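PDB 4L3U: uncharacterized protein from Acinetobacter baumannii, which is of unknown function but folds as a compact, all-helical single-chain protein of a family that has itself no assigned role. Local coordinates for residues A46-M49 with S50-K54; E71-K74 with A75-L78; L77-V80 with L81-I85; K92-T95 with E96-E99. All coordinates share one frame; numbering follows the deposited sequence.

Contact 1 (A46-M49 with S50-K54); sequences ALRM and SLNQK
Ser50 hangs from Ala46 by the i to i+4 bond that defines an alpha helix, here the first turns of helix 45-68, and its N lies 3.0 Å from Ala46 O. Leu51 repeats the bond to Leu47 O and adds a weak one to Arg48 O; its side chain bends back over the preceding turn, where CD1 rests 4.1 Å from Leu47 CG. The two leucines cross at a slant on a face that also meets the loops, Leu51 touching Phe32 and Val42, and Leu47 touching Leu93. Asn52 N reaches Arg48 O at 2.9 Å with a nearly straight N-H, at 169°. With CG turned back beside the backbone N (chi1 -75°), the amide of Asn52 lies alongside the Arg48 chain, both pointing the same way, and ND2 comes 3.6 Å from Arg48 CG. The amide and guanidinium planes stand 80° apart, so the two groups do not stack. They share a target instead: Asp30 takes a hydrogen bond from Asn52 ND2 and a salt bridge from Arg48 NH1, while Asn52 OD1 accepts from His31 N and Arg48 NH2 donates to Val42 O. The pair thereby fastens the helix to the loop beside it. Gln53 continues the series with N 3.0 Å from the O of selenomethionine Met49, and its CB sits 3.4 Å from that same oxygen.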
loop_
_atom_site.group_PDB
_atom_site.type_symbol
_atom_site.label_atom_id
_atom_site.label_comp_id
_atom_site.label_asym_id
_atom_site.label_seq_id
_atom_site.Cartn_x
_atom_site.Cartn_y
_atom_site.Cartn_z
ATOM N N ALA A 46 12.386 -1.579 -13.936
ATOM C CA ALA A 46 12.659 -0.315 -13.275
ATOM C C ALA A 46 11.414 0.115 -12.521
ATOM O O ALA A 46 11.494 0.567 -11.380
ATOM C CB ALA A 46 13.057 0.739 -14.291
ATOM N N LEU A 47 10.260 -0.055 -13.157
ATOM C CA LEU A 47 8.996 0.358 -12.564
ATOM C C LEU A 47 8.617 -0.526 -11.382
ATOM O O LEU A 47 8.187 -0.021 -10.349
ATOM C CB LEU A 47 7.879 0.335 -13.603
ATOM C CG LEU A 47 6.524 0.857 -13.121
ATOM C CD1 LEU A 47 6.605 2.325 -12.742
ATOM C CD2 LEU A 47 5.479 0.649 -14.196
ATOM N N ARG A 48 8.773 -1.840 -11.531
ATOM C CA ARG A 48 8.413 -2.763 -10.460
ATOM C C ARG A 48 9.229 -2.479 -9.211
ATOM O O ARG A 48 8.698 -2.436 -8.103
ATOM C CB ARG A 48 8.632 -4.218 -10.872
ATOM C CG ARG A 48 8.155 -5.201 -9.805
ATOM C CD ARG A 48 8.560 -6.632 -10.089
ATOM N NE ARG A 48 7.924 -7.163 -11.290
ATOM C CZ ARG A 48 7.789 -8.458 -11.556
ATOM N NH1 ARG A 48 8.234 -9.367 -10.700
ATOM N NH2 ARG A 48 7.202 -8.848 -12.677
HETATM N N MSE A 49 10.529 -2.300 -9.399
HETATM C CA MSE A 49 11.427 -2.009 -8.297
HETATM C C MSE A 49 11.043 -0.695 -7.630
HETATM O O MSE A 49 11.028 -0.583 -6.403
HETATM C CB MSE A 49 12.849 -1.908 -8.819
HETATM C CG MSE A 49 13.888 -1.769 -7.746
HETATM SE SE MSE A 49 15.589 -1.427 -8.587
HETATM C CE MSE A 49 15.709 -3.036 -9.697
ATOM N N SER A 50 10.739 0.297 -8.457
ATOM C CA SER A 50 10.305 1.604 -7.986
ATOM C C SER A 50 9.036 1.479 -7.137
ATOM O O SER A 50 8.856 2.210 -6.163
ATOM C CB SER A 50 10.056 2.521 -9.187
ATOM O OG SER A 50 9.778 3.845 -8.785
ATOM N N LEU A 51 8.169 0.539 -7.511
ATOM C CA LEU A 51 6.904 0.319 -6.809
ATOM C C LEU A 51 7.089 -0.407 -5.484
ATOM O O LEU A 51 6.491 -0.032 -4.477
ATOM C CB LEU A 51 5.945 -0.478 -7.689
ATOM C CG LEU A 51 5.328 0.292 -8.853
ATOM C CD1 LEU A 51 4.650 -0.654 -9.830
ATOM C CD2 LEU A 51 4.336 1.306 -8.323
ATOM N N ASN A 52 7.899 -1.459 -5.490
ATOM C CA ASN A 52 8.223 -2.172 -4.264
ATOM C C ASN A 52 8.873 -1.231 -3.249
ATOM O O ASN A 52 8.658 -1.354 -2.041
ATOM C CB ASN A 52 9.144 -3.353 -4.572
ATOM C CG ASN A 52 8.404 -4.510 -5.207
ATOM O OD1 ASN A 52 7.341 -4.908 -4.738
ATOM N ND2 ASN A 52 8.957 -5.049 -6.288
ATOM N N GLN A 53 9.653 -0.278 -3.750
ATOM C CA GLN A 53 10.309 0.700 -2.890
ATOM C C GLN A 53 9.286 1.613 -2.213
ATOM O O GLN A 53 9.374 1.872 -1.015
ATOM C CB GLN A 53 11.311 1.529 -3.698
ATOM C CG GLN A 53 11.962 2.661 -2.917
ATOM C CD GLN A 53 12.744 2.173 -1.707
ATOM O OE1 GLN A 53 13.085 0.993 -1.603
ATOM N NE2 GLN A 53 13.032 3.086 -0.780
ATOM N N LYS A 54 8.326 2.108 -2.988
ATOM C CA LYS A 54 7.251 2.939 -2.453
ATOM C C LYS A 54 6.449 2.185 -1.392
ATOM O O LYS A 54 6.021 2.760 -0.392
ATOM C CB LYS A 54 6.319 3.383 -3.579
ATOM C CG LYS A 54 6.970 4.280 -4.625
ATOM C CD LYS A 54 6.998 5.739 -4.190
ATOM C CE LYS A 54 7.427 6.657 -5.333
ATOM N NZ LYS A 54 7.325 8.101 -4.975
#

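Contact 2 (E71-K74 with A75-L78); sequences EPTK and AELL
A capping box opens helix 74-86, a standard device for closing the amino end of a helix, where backbone N-H groups lack carbonyl partners from a preceding turn. Thr73 is the N-cap: its OG1 accepts from Glu76 N at 3.2 Å, and Glu76 returns the bond through OE1, which takes the Thr73 N-H at 3.0 Å. Each residue thus satisfies a backbone nitrogen of the other. The Thr73 hydroxyl is held between backbone N and carbonyl carbon (chi1 65°), which turns it over the first helical turn. Glu76 runs extended beyond CG and crosses Thr73 at a slant, bringing its CG to 3.1 Å from Thr73 OG1. The carboxylate is approached from above its plane, the Thr73 nitrogen lying 64° out of it. Regular helical bonding follows at once, with Leu77 N 3.0 Å from Thr73 O and Leu78 N bonded to Lys74 O. A hydrophobic staple brackets the box, Pro72 CB meeting Leu77 CD2 at 3.7 Å. Both of these residues also touch Leu65 and Tyr66, so the start of helix 74-86 is packed against helix 45-68, while Leu78 faces Leu114 in the loop after helix 95-112.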
loop_
_atom_site.group_PDB
_atom_site.type_symbol
_atom_site.label_atom_id
_atom_site.label_comp_id
_atom_site.label_asym_id
_atom_site.label_seq_id
_atom_site.Cartn_x
_atom_site.Cartn_y
_atom_site.Cartn_z
ATOM N N GLU A 71 0.328 1.691 21.071
ATOM C CA GLU A 71 -0.945 1.396 20.419
ATOM C C GLU A 71 -1.403 2.568 19.557
ATOM O O GLU A 71 -2.150 3.422 20.029
ATOM C CB GLU A 71 -2.015 1.091 21.470
ATOM N N PRO A 72 -0.956 2.615 18.288
ATOM C CA PRO A 72 -1.375 3.675 17.359
ATOM C C PRO A 72 -2.888 3.736 17.152
ATOM O O PRO A 72 -3.539 2.696 17.078
ATOM C CB PRO A 72 -0.678 3.290 16.049
ATOM C CG PRO A 72 0.489 2.469 16.462
ATOM C CD PRO A 72 0.037 1.714 17.675
ATOM N N THR A 73 -3.431 4.948 17.061
ATOM C CA THR A 73 -4.864 5.145 16.857
ATOM C C THR A 73 -5.247 4.883 15.403
ATOM O O THR A 73 -4.382 4.850 14.529
ATOM C CB THR A 73 -5.295 6.576 17.234
ATOM O OG1 THR A 73 -4.691 7.520 16.343
ATOM C CG2 THR A 73 -4.881 6.896 18.657
ATOM N N LYS A 74 -6.541 4.705 15.147
ATOM C CA LYS A 74 -7.015 4.440 13.793
ATOM C C LYS A 74 -6.679 5.610 12.881
ATOM O O LYS A 74 -6.281 5.418 11.732
ATOM C CB LYS A 74 -8.523 4.178 13.783
ATOM C CG LYS A 74 -8.946 3.000 14.640
ATOM C CD LYS A 74 -8.357 1.700 14.139
ATOM C CE LYS A 74 -8.845 0.533 14.968
ATOM N NZ LYS A 74 -8.431 -0.766 14.388
ATOM N N ALA A 75 -6.825 6.821 13.408
ATOM C CA ALA A 75 -6.564 8.025 12.630
ATOM C C ALA A 75 -5.086 8.129 12.268
ATOM O O ALA A 75 -4.740 8.552 11.164
ATOM C CB ALA A 75 -7.014 9.255 13.393
ATOM N N GLU A 76 -4.219 7.738 13.197
ATOM C CA GLU A 76 -2.780 7.740 12.956
ATOM C C GLU A 76 -2.420 6.743 11.875
ATOM O O GLU A 76 -1.682 7.058 10.946
ATOM C CB GLU A 76 -2.020 7.393 14.235
ATOM C CG GLU A 76 -1.988 8.518 15.251
ATOM C CD GLU A 76 -1.544 8.060 16.627
ATOM O OE1 GLU A 76 -1.180 6.878 16.776
ATOM O OE2 GLU A 76 -1.560 8.885 17.564
ATOM N N LEU A 77 -2.945 5.534 12.005
ATOM C CA LEU A 77 -2.691 4.491 11.027
ATOM C C LEU A 77 -3.221 4.888 9.652
ATOM O O LEU A 77 -2.617 4.565 8.633
ATOM C CB LEU A 77 -3.334 3.182 11.482
ATOM C CG LEU A 77 -2.781 2.591 12.779
ATOM C CD1 LEU A 77 -3.697 1.485 13.266
ATOM C CD2 LEU A 77 -1.366 2.078 12.580
ATOM N N LEU A 78 -4.343 5.601 9.624
ATOM C CA LEU A 78 -4.967 5.980 8.362
ATOM C C LEU A 78 -4.166 7.049 7.634
ATOM O O LEU A 78 -4.077 7.036 6.412
ATOM C CB LEU A 78 -6.393 6.480 8.595
ATOM C CG LEU A 78 -7.184 6.877 7.341
ATOM C CD1 LEU A 78 -7.377 5.688 6.411
ATOM C CD2 LEU A 78 -8.526 7.483 7.723
#

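Contact 3 (L77-V80 with L81-I85); sequences LLQV and LANGI
Gln79 and Asn83 meet one turn apart on the exposed side of helix 74-86. From CB, Asn83 first encounters the Gln79 carbonyl, with CB 3.3 Å from Gln79 O; its CG follows at 3.2 Å from the same oxygen. At the tip ND2 stays near that carbonyl, but the angle is too poor for a hydrogen bond, and it presses instead against Gln79 CG at 3.2 Å. OD1 is directed farther off, 3.8 Å from Gln79 O. Two torsions explain the meeting: CG of Asn83 turns back beside its own N (chi1 -70°), whereas the Gln79 chain leaves anti to its N and runs extended. The amide planes are 73° apart and the chains cross, which excludes flat stacking. The Gln79 oxygen is claimed instead by Asn83 N at 2.8 Å. On the inner side Leu78 CD1 and Leu81 CD2 touch at 4.2 Å; Leu81 goes on to Phe105 and Leu109 of helix 95-112, and Leu78 to Ile120 of helix 120-134. Val80 packs on Ala61 and Phe62 of helix 45-68. Chemically, then, backbone bonds hold the turn; outside, the Asn83 amide closely contacts the Gln79 methylene chain, and the leucines and Val80 supply apolar surface for neighbouring helices.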
loop_
_atom_site.group_PDB
_atom_site.type_symbol
_atom_site.label_atom_id
_atom_site.label_comp_id
_atom_site.label_asym_id
_atom_site.label_seq_id
_atom_site.Cartn_x
_atom_site.Cartn_y
_atom_site.Cartn_z
ATOM N N LEU A 77 -2.945 5.534 12.005
ATOM C CA LEU A 77 -2.691 4.491 11.027
ATOM C C LEU A 77 -3.221 4.888 9.652
ATOM O O LEU A 77 -2.617 4.565 8.633
ATOM C CB LEU A 77 -3.334 3.182 11.482
ATOM C CG LEU A 77 -2.781 2.591 12.779
ATOM C CD1 LEU A 77 -3.697 1.485 13.266
ATOM C CD2 LEU A 77 -1.366 2.078 12.580
ATOM N N LEU A 78 -4.343 5.601 9.624
ATOM C CA LEU A 78 -4.967 5.980 8.362
ATOM C C LEU A 78 -4.166 7.049 7.634
ATOM O O LEU A 78 -4.077 7.036 6.412
ATOM C CB LEU A 78 -6.393 6.480 8.595
ATOM C CG LEU A 78 -7.184 6.877 7.341
ATOM C CD1 LEU A 78 -7.377 5.688 6.411
ATOM C CD2 LEU A 78 -8.526 7.483 7.723
ATOM N N GLN A 79 -3.586 7.980 8.379
ATOM C CA GLN A 79 -2.790 9.027 7.757
ATOM C C GLN A 79 -1.528 8.461 7.116
ATOM O O GLN A 79 -1.132 8.893 6.038
ATOM C CB GLN A 79 -2.417 10.105 8.770
ATOM C CG GLN A 79 -1.511 11.170 8.190
ATOM C CD GLN A 79 -1.384 12.382 9.085
ATOM O OE1 GLN A 79 -2.328 12.758 9.780
ATOM N NE2 GLN A 79 -0.214 13.003 9.072
ATOM N N VAL A 80 -0.894 7.504 7.785
ATOM C CA VAL A 80 0.290 6.852 7.239
ATOM C C VAL A 80 -0.076 6.127 5.948
ATOM O O VAL A 80 0.679 6.140 4.977
ATOM C CB VAL A 80 0.896 5.852 8.245
ATOM C CG1 VAL A 80 2.027 5.047 7.607
ATOM C CG2 VAL A 80 1.393 6.585 9.480
ATOM N N LEU A 81 -1.243 5.493 5.949
ATOM C CA LEU A 81 -1.744 4.815 4.762
ATOM C C LEU A 81 -1.975 5.822 3.631
ATOM O O LEU A 81 -1.492 5.632 2.513
ATOM C CB LEU A 81 -3.046 4.085 5.088
ATOM C CG LEU A 81 -3.599 3.153 4.008
ATOM C CD1 LEU A 81 -2.893 1.811 4.051
ATOM C CD2 LEU A 81 -5.100 2.977 4.171
ATOM N N ALA A 82 -2.699 6.897 3.942
ATOM C CA ALA A 82 -3.070 7.918 2.959
ATOM C C ALA A 82 -1.852 8.623 2.372
ATOM O O ALA A 82 -1.796 8.903 1.176
ATOM C CB ALA A 82 -4.015 8.939 3.594
ATOM N N ASN A 83 -0.879 8.921 3.223
ATOM C CA ASN A 83 0.344 9.561 2.771
ATOM C C ASN A 83 1.203 8.614 1.956
ATOM O O ASN A 83 1.877 9.036 1.030
ATOM C CB ASN A 83 1.138 10.089 3.961
ATOM C CG ASN A 83 0.470 11.279 4.622
ATOM O OD1 ASN A 83 -0.293 12.012 3.991
ATOM N ND2 ASN A 83 0.754 11.477 5.903
ATOM N N GLY A 84 1.177 7.334 2.301
ATOM C CA GLY A 84 1.963 6.346 1.589
ATOM C C GLY A 84 1.483 6.177 0.161
ATOM O O GLY A 84 2.287 6.091 -0.767
ATOM N N ILE A 85 0.165 6.142 -0.017
ATOM C CA ILE A 85 -0.429 5.924 -1.334
ATOM C C ILE A 85 -0.364 7.177 -2.205
ATOM O O ILE A 85 -0.235 7.081 -3.424
ATOM C CB ILE A 85 -1.903 5.434 -1.221
ATOM C CG1 ILE A 85 -2.424 4.924 -2.570
ATOM C CG2 ILE A 85 -2.811 6.531 -0.692
ATOM C CD1 ILE A 85 -1.855 3.583 -2.984
#

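Contact 4 (K92-T95 with E96-E99); sequences KLDT and EDRE
Asp94 places its carboxylate between backbone N and carbonyl carbon (chi1 69°), and this turns OD1 onto the first turn of helix 95-112, where it accepts from Asp97 N at 2.7 Å, nearly along its C-O axis. Arg98 sends CG back beside its own N (chi1 -74°) and bends at chi3, which folds its guanidinium over the start of the helix, with Thr95 CA and Asp94 O over one face. Leu93 O is near its plane at the edge; the bond from Arg98 NH1 to this oxygen, 3.0 Å, is weak. NH1 also donates to a water that is hydrogen-bonded to Thr95 OG1 at 3.2 Å and so links the two side chains. The stronger partner of the guanidinium is Glu129, in a salt bridge through NH2, and Val125 O receives a weak bond from NE. Nearer the backbone, the methylene CG of Arg98 packs on Leu93 CB at 3.8 Å. Asp97 brings a second carboxylate close: its OD2 is 3.1 Å from Asp94 OD1, the planes only 30° apart. The two would probably repel, partly offset by the N-H gripping OD1 and the helix end. Arg98 N bonds to Asp94 O at 3.0 Å and Glu99 N to Thr95 O at 2.9 Å. Aspartate is one of the residues commonly found at the N-cap, and here the arginine ties the helix start to helix 120-134.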
loop_
_atom_site.group_PDB
_atom_site.type_symbol
_atom_site.label_atom_id
_atom_site.label_comp_id
_atom_site.label_asym_id
_atom_site.label_seq_id
_atom_site.Cartn_x
_atom_site.Cartn_y
_atom_site.Cartn_z
ATOM N N LYS A 92 0.634 7.061 -13.955
ATOM C CA LYS A 92 1.863 6.440 -14.455
ATOM C C LYS A 92 1.725 4.914 -14.579
ATOM O O LYS A 92 2.649 4.237 -15.043
ATOM C CB LYS A 92 3.043 6.777 -13.531
ATOM C CG LYS A 92 3.452 8.251 -13.514
ATOM C CD LYS A 92 4.230 8.646 -14.759
ATOM N N LEU A 93 0.574 4.382 -14.167
ATOM C CA LEU A 93 0.328 2.935 -14.165
ATOM C C LEU A 93 -0.920 2.536 -14.963
ATOM O O LEU A 93 -1.873 3.311 -15.064
ATOM C CB LEU A 93 0.157 2.438 -12.726
ATOM C CG LEU A 93 1.277 2.719 -11.723
ATOM C CD1 LEU A 93 0.839 2.291 -10.333
ATOM C CD2 LEU A 93 2.565 2.009 -12.117
ATOM N N ASP A 94 -0.922 1.321 -15.512
ATOM C CA ASP A 94 -2.120 0.806 -16.179
ATOM C C ASP A 94 -3.109 0.313 -15.131
ATOM O O ASP A 94 -2.813 0.317 -13.936
ATOM C CB ASP A 94 -1.806 -0.281 -17.235
ATOM C CG ASP A 94 -1.297 -1.596 -16.639
ATOM O OD1 ASP A 94 -1.429 -1.835 -15.423
ATOM O OD2 ASP A 94 -0.771 -2.420 -17.419
ATOM N N THR A 95 -4.282 -0.106 -15.583
ATOM C CA THR A 95 -5.335 -0.516 -14.674
ATOM C C THR A 95 -4.911 -1.708 -13.812
ATOM O O THR A 95 -5.105 -1.687 -12.600
ATOM C CB THR A 95 -6.611 -0.847 -15.453
ATOM O OG1 THR A 95 -7.056 0.325 -16.143
ATOM C CG2 THR A 95 -7.714 -1.314 -14.523
ATOM N N GLU A 96 -4.331 -2.736 -14.428
ATOM C CA GLU A 96 -3.956 -3.942 -13.690
ATOM C C GLU A 96 -2.930 -3.645 -12.618
ATOM O O GLU A 96 -2.958 -4.237 -11.543
ATOM C CB GLU A 96 -3.379 -5.011 -14.614
ATOM C CG GLU A 96 -4.393 -5.658 -15.517
ATOM C CD GLU A 96 -3.962 -7.038 -15.983
ATOM O OE1 GLU A 96 -4.852 -7.873 -16.256
ATOM O OE2 GLU A 96 -2.741 -7.290 -16.073
ATOM N N ASP A 97 -2.008 -2.741 -12.926
ATOM C CA ASP A 97 -0.980 -2.364 -11.968
ATOM C C ASP A 97 -1.583 -1.547 -10.831
ATOM O O ASP A 97 -1.195 -1.712 -9.678
ATOM C CB ASP A 97 0.145 -1.572 -12.642
ATOM C CG ASP A 97 0.977 -2.420 -13.591
ATOM O OD1 ASP A 97 1.041 -3.655 -13.402
ATOM O OD2 ASP A 97 1.575 -1.844 -14.528
ATOM N N ARG A 98 -2.531 -0.670 -11.146
ATOM C CA ARG A 98 -3.186 0.114 -10.104
ATOM C C ARG A 98 -3.978 -0.779 -9.156
ATOM O O ARG A 98 -4.018 -0.530 -7.952
ATOM C CB ARG A 98 -4.108 1.177 -10.697
ATOM C CG ARG A 98 -3.378 2.353 -11.307
ATOM C CD ARG A 98 -4.271 3.573 -11.381
ATOM N NE ARG A 98 -5.538 3.276 -12.040
ATOM C CZ ARG A 98 -5.717 3.261 -13.358
ATOM N NH1 ARG A 98 -4.710 3.528 -14.182
ATOM N NH2 ARG A 98 -6.910 2.974 -13.853
ATOM N N GLU A 99 -4.605 -1.818 -9.702
ATOM C CA GLU A 99 -5.390 -2.744 -8.894
ATOM C C GLU A 99 -4.498 -3.537 -7.952
ATOM O O GLU A 99 -4.890 -3.854 -6.832
ATOM C CB GLU A 99 -6.173 -3.708 -9.788
ATOM C CG GLU A 99 -7.296 -3.059 -10.585
ATOM C CD GLU A 99 -8.499 -2.687 -9.735
ATOM O OE1 GLU A 99 -8.482 -2.947 -8.512
ATOM O OE2 GLU A 99 -9.468 -2.135 -10.298
HETATM O O HOH W 1 -4.966 2.617 -17.051
#

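All four contacts are local: contacts 2 and 4 cap helix starts, contact 1 is in the first turns of its helix, and contact 3 runs through the body of its helix towards the end. Contacts 2 and 3 run along one helix and share Leu77 and Leu78, with centres about 10 Å apart. Contact 1 and contact 4 touch directly, Leu47 CD2 meeting Leu93 CD2 at 3.8 Å and Leu51 CD1 meeting the same Leu93 CD2 at 4.1 Å, so the residue preceding the cap of helix 95-112 packs on the first turns of helix 45-68. Contacts 2 and 4 lie on opposite sides of the chain's centre, their own centres about 28 Å apart.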